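Local atomic coordinates of nitrite oxidoreductase subunit A (Kuenenia stuttgartiensis, PDB entry 7B04), a protein that is a subunit carrying molybdenum and an iron-sulfur cluster in an oxidoreductase assembly, belongs to the molybdopterin oxidoreductase family and resembles NarG-type subunits. Residues Y346-R351 with T501-D506. Residues are numbered along the deposited sequence; the frame is centred on the assembly and turned at random.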
ATOM      1  N   TYR B 346     -17.456  13.168  12.105  1.00 46.32           N
ATOM      2  CA  TYR B 346     -18.666  13.144  11.294  1.00 46.90           C
ATOM      3  C   TYR B 346     -18.264  13.252   9.830  1.00 47.14           C
ATOM      4  O   TYR B 346     -17.430  14.092   9.477  1.00 44.11           O
ATOM      5  CB  TYR B 346     -19.636  14.269  11.689  1.00 55.15           C
ATOM      6  CG  TYR B 346     -19.027  15.647  11.857  1.00 53.07           C
ATOM      7  CD1 TYR B 346     -18.340  15.992  13.015  1.00 59.38           C
ATOM      8  CD2 TYR B 346     -19.172  16.616  10.873  1.00 42.63           C
ATOM      9  CE1 TYR B 346     -17.795  17.251  13.177  1.00 60.45           C
ATOM     10  CE2 TYR B 346     -18.632  17.880  11.026  1.00 36.99           C
ATOM     11  CZ  TYR B 346     -17.948  18.193  12.180  1.00 46.28           C
ATOM     12  OH  TYR B 346     -17.409  19.450  12.332  1.00 55.97           O
ATOM     13  N   TRP B 347     -18.845  12.398   8.991  1.00 45.29           N
ATOM     14  CA  TRP B 347     -18.519  12.339   7.572  1.00 38.43           C
ATOM     15  C   TRP B 347     -19.565  13.095   6.762  1.00 42.60           C
ATOM     16  O   TRP B 347     -20.767  12.852   6.913  1.00 47.17           O
ATOM     17  CB  TRP B 347     -18.439  10.888   7.094  1.00 38.51           C
ATOM     18  CG  TRP B 347     -18.375  10.745   5.600  1.00 40.26           C
ATOM     19  CD1 TRP B 347     -17.435  11.277   4.767  1.00 45.09           C
ATOM     20  CD2 TRP B 347     -19.288  10.022   4.765  1.00 32.99           C
ATOM     21  NE1 TRP B 347     -17.705  10.931   3.465  1.00 36.80           N
ATOM     22  CE2 TRP B 347     -18.837  10.161   3.436  1.00 31.68           C
ATOM     23  CE3 TRP B 347     -20.441   9.271   5.010  1.00 35.15           C
ATOM     24  CZ2 TRP B 347     -19.500   9.578   2.359  1.00 33.58           C
ATOM     25  CZ3 TRP B 347     -21.098   8.692   3.938  1.00 44.39           C
ATOM     26  CH2 TRP B 347     -20.624   8.848   2.630  1.00 42.65           C
ATOM     27  N   ILE B 348     -19.102  14.005   5.910  1.00 41.08           N
ATOM     28  CA  ILE B 348     -19.985  14.822   5.080  1.00 41.05           C
ATOM     29  C   ILE B 348     -19.977  14.297   3.649  1.00 38.94           C
ATOM     30  O   ILE B 348     -19.012  14.540   2.909  1.00 40.33           O
ATOM     31  CB  ILE B 348     -19.571  16.302   5.117  1.00 37.32           C
ATOM     32  CG1 ILE B 348     -19.640  16.846   6.544  1.00 39.74           C
ATOM     33  CG2 ILE B 348     -20.455  17.128   4.190  1.00 31.75           C
ATOM     34  CD1 ILE B 348     -18.998  18.206   6.708  1.00 38.34           C
ATOM     35  N   PRO B 349     -21.005  13.565   3.219  1.00 38.53           N
ATOM     36  CA  PRO B 349     -21.101  13.206   1.801  1.00 42.26           C
ATOM     37  C   PRO B 349     -21.294  14.451   0.948  1.00 42.26           C
ATOM     38  O   PRO B 349     -21.890  15.441   1.379  1.00 47.79           O
ATOM     39  CB  PRO B 349     -22.332  12.292   1.743  1.00 40.13           C
ATOM     40  CG  PRO B 349     -22.525  11.819   3.151  1.00 46.42           C
ATOM     41  CD  PRO B 349     -22.084  12.959   4.014  1.00 41.05           C
ATOM     42  N   ILE B 350     -20.780  14.394  -0.279  1.00 33.64           N
ATOM     43  CA  ILE B 350     -20.852  15.530  -1.189  1.00 40.95           C
ATOM     44  C   ILE B 350     -20.845  15.009  -2.618  1.00 44.76           C
ATOM     45  O   ILE B 350     -20.313  13.933  -2.905  1.00 39.08           O
ATOM     46  CB  ILE B 350     -19.693  16.526  -0.942  1.00 41.02           C
ATOM     47  CG1 ILE B 350     -19.977  17.869  -1.618  1.00 41.47           C
ATOM     48  CG2 ILE B 350     -18.370  15.947  -1.417  1.00 42.90           C
ATOM     49  CD1 ILE B 350     -19.090  18.992  -1.141  1.00 44.34           C
ATOM     50  N   ARG B 351     -21.454  15.780  -3.518  1.00 45.55           N
ATOM     51  CA  ARG B 351     -21.362  15.487  -4.938  1.00 45.39           C
ATOM     52  C   ARG B 351     -20.001  15.931  -5.450  1.00 41.57           C
ATOM     53  O   ARG B 351     -19.463  16.954  -5.020  1.00 50.25           O
ATOM     54  CB  ARG B 351     -22.485  16.197  -5.702  1.00 50.19           C
ATOM     55  CG  ARG B 351     -22.537  15.892  -7.191  1.00 43.13           C
ATOM     56  CD  ARG B 351     -23.844  16.380  -7.806  1.00 49.10           C
ATOM     57  NE  ARG B 351     -23.977  17.833  -7.763  1.00 53.76           N
ATOM     58  CZ  ARG B 351     -23.565  18.654  -8.725  1.00 51.08           C
ATOM     59  NH1 ARG B 351     -23.732  19.963  -8.599  1.00 45.72           N
ATOM     60  NH2 ARG B 351     -22.982  18.165  -9.810  1.00 52.02           N
ATOM     61  N   THR B 501     -24.682  20.506  -3.531  1.00 54.60           N
ATOM     62  CA  THR B 501     -23.742  19.540  -2.977  1.00 53.19           C
ATOM     63  C   THR B 501     -24.337  18.214  -2.502  1.00 51.44           C
ATOM     64  O   THR B 501     -23.564  17.280  -2.252  1.00 48.20           O
ATOM     65  CB  THR B 501     -23.003  20.191  -1.807  1.00 53.22           C
ATOM     66  OG1 THR B 501     -23.920  20.975  -1.042  1.00 63.93           O
ATOM     67  CG2 THR B 501     -21.904  21.096  -2.321  1.00 51.48           C
ATOM     68  N   ASN B 502     -25.662  18.065  -2.480  1.00 57.78           N
ATOM     69  CA  ASN B 502     -26.312  16.940  -1.801  1.00 58.96           C
ATOM     70  C   ASN B 502     -25.643  16.615  -0.459  1.00 56.23           C
ATOM     71  O   ASN B 502     -25.422  15.454  -0.119  1.00 56.67           O
ATOM     72  CB  ASN B 502     -26.340  15.703  -2.691  1.00 52.92           C
ATOM     73  CG  ASN B 502     -26.833  16.009  -4.076  1.00 57.00           C
ATOM     74  OD1 ASN B 502     -26.388  16.971  -4.680  1.00 57.34           O
ATOM     75  ND2 ASN B 502     -27.790  15.224  -4.573  1.00 58.39           N
ATOM     76  N   SER B 503     -25.289  17.648   0.308  1.00 47.80           N
ATOM     77  CA  SER B 503     -24.653  17.434   1.587  1.00 45.11           C
ATOM     78  C   SER B 503     -25.645  17.668   2.712  1.00 48.46           C
ATOM     79  O   SER B 503     -26.513  18.551   2.586  1.00 61.60           O
ATOM     80  CB  SER B 503     -23.463  18.373   1.772  1.00 51.08           C
ATOM     81  OG  SER B 503     -22.251  17.781   1.349  1.00 53.23           O
ATOM     82  N   PRO B 504     -25.583  16.892   3.807  1.00 47.68           N
ATOM     83  CA  PRO B 504     -26.571  17.123   4.890  1.00 47.04           C
ATOM     84  C   PRO B 504     -26.483  18.547   5.418  1.00 48.59           C
ATOM     85  O   PRO B 504     -25.397  19.035   5.738  1.00 49.00           O
ATOM     86  CB  PRO B 504     -26.187  16.090   5.964  1.00 50.03           C
ATOM     87  CG  PRO B 504     -25.579  14.977   5.146  1.00 49.49           C
ATOM     88  CD  PRO B 504     -25.006  15.512   3.864  1.00 50.32           C
ATOM     89  N   LYS B 505     -27.632  19.207   5.491  1.00 50.88           N
ATOM     90  CA  LYS B 505     -27.665  20.590   5.934  1.00 57.31           C
ATOM     91  C   LYS B 505     -27.225  20.718   7.388  1.00 58.45           C
ATOM     92  O   LYS B 505     -26.575  21.703   7.766  1.00 58.35           O
ATOM     93  CB  LYS B 505     -29.082  21.173   5.752  1.00 60.10           C
ATOM     94  CG  LYS B 505     -29.273  22.573   6.266  1.00 57.01           C
ATOM     95  CD  LYS B 505     -30.685  23.045   5.971  1.00 54.13           C
ATOM     96  CE  LYS B 505     -30.986  24.393   6.593  1.00 50.94           C
ATOM     97  NZ  LYS B 505     -32.327  24.878   6.166  1.00 55.62           N
ATOM     98  N   ASP B 506     -27.548  19.721   8.206  1.00 57.64           N
ATOM     99  CA  ASP B 506     -27.123  19.728   9.601  1.00 52.71           C
ATOM    100  C   ASP B 506     -25.604  19.679   9.711  1.00 50.65           C
ATOM    101  O   ASP B 506     -25.017  20.331  10.581  1.00 55.26           O
ATOM    102  CB  ASP B 506     -27.768  18.559  10.345  1.00 57.28           C
ATOM    103  CG  ASP B 506     -29.243  18.416  10.017  1.00 74.95           C
ATOM    104  OD1 ASP B 506     -30.069  18.401  10.954  1.00 80.72           O
ATOM    105  OD2 ASP B 506     -29.576  18.332   8.815  1.00 70.65           O
TER
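Thr501, the last residue of helix 494-501, meets Ile350 and Arg351 through its carbonyl O, and its side chain packs on Ile350. The carbonyl O accepts a hydrogen bond from Arg351 N at 2.9 Å, with the donor tilted 32° from the carbonyl plane; Ile350 CA adds a CA-H...O contact to the same oxygen. On the apolar side, Ile350 CG1 lies anti to the backbone N (chi1 -165°), and the chain it carries slants across Thr501, bringing CD1 3.7 Å from Thr501 CG2. Leu358 of helix 355-368 packs against both residues.

Arg351 runs past Asn502, whose OD1 lies at the guanidinium edge, 4.0 Å from NE and with the two planes 66° apart. The firmer polar partners of this guanidinium are Met500 O and Glu849. Next along the chain, Ser503 OG is modelled close enough to Pro349 O to hydrogen-bond, though the length is doubtful, while the Pro349 and Pro504 rings cross nearly at right angles.

Joined here are the loop after strand 346-347, outermost in this chain's parallel sheet but extended by a strand of subunit B, and the linker between two helices, a loop junction beside the parallel sheet of the α/β molybdopterin oxidoreductase fold whose Ile350 lines an MD1 pocket.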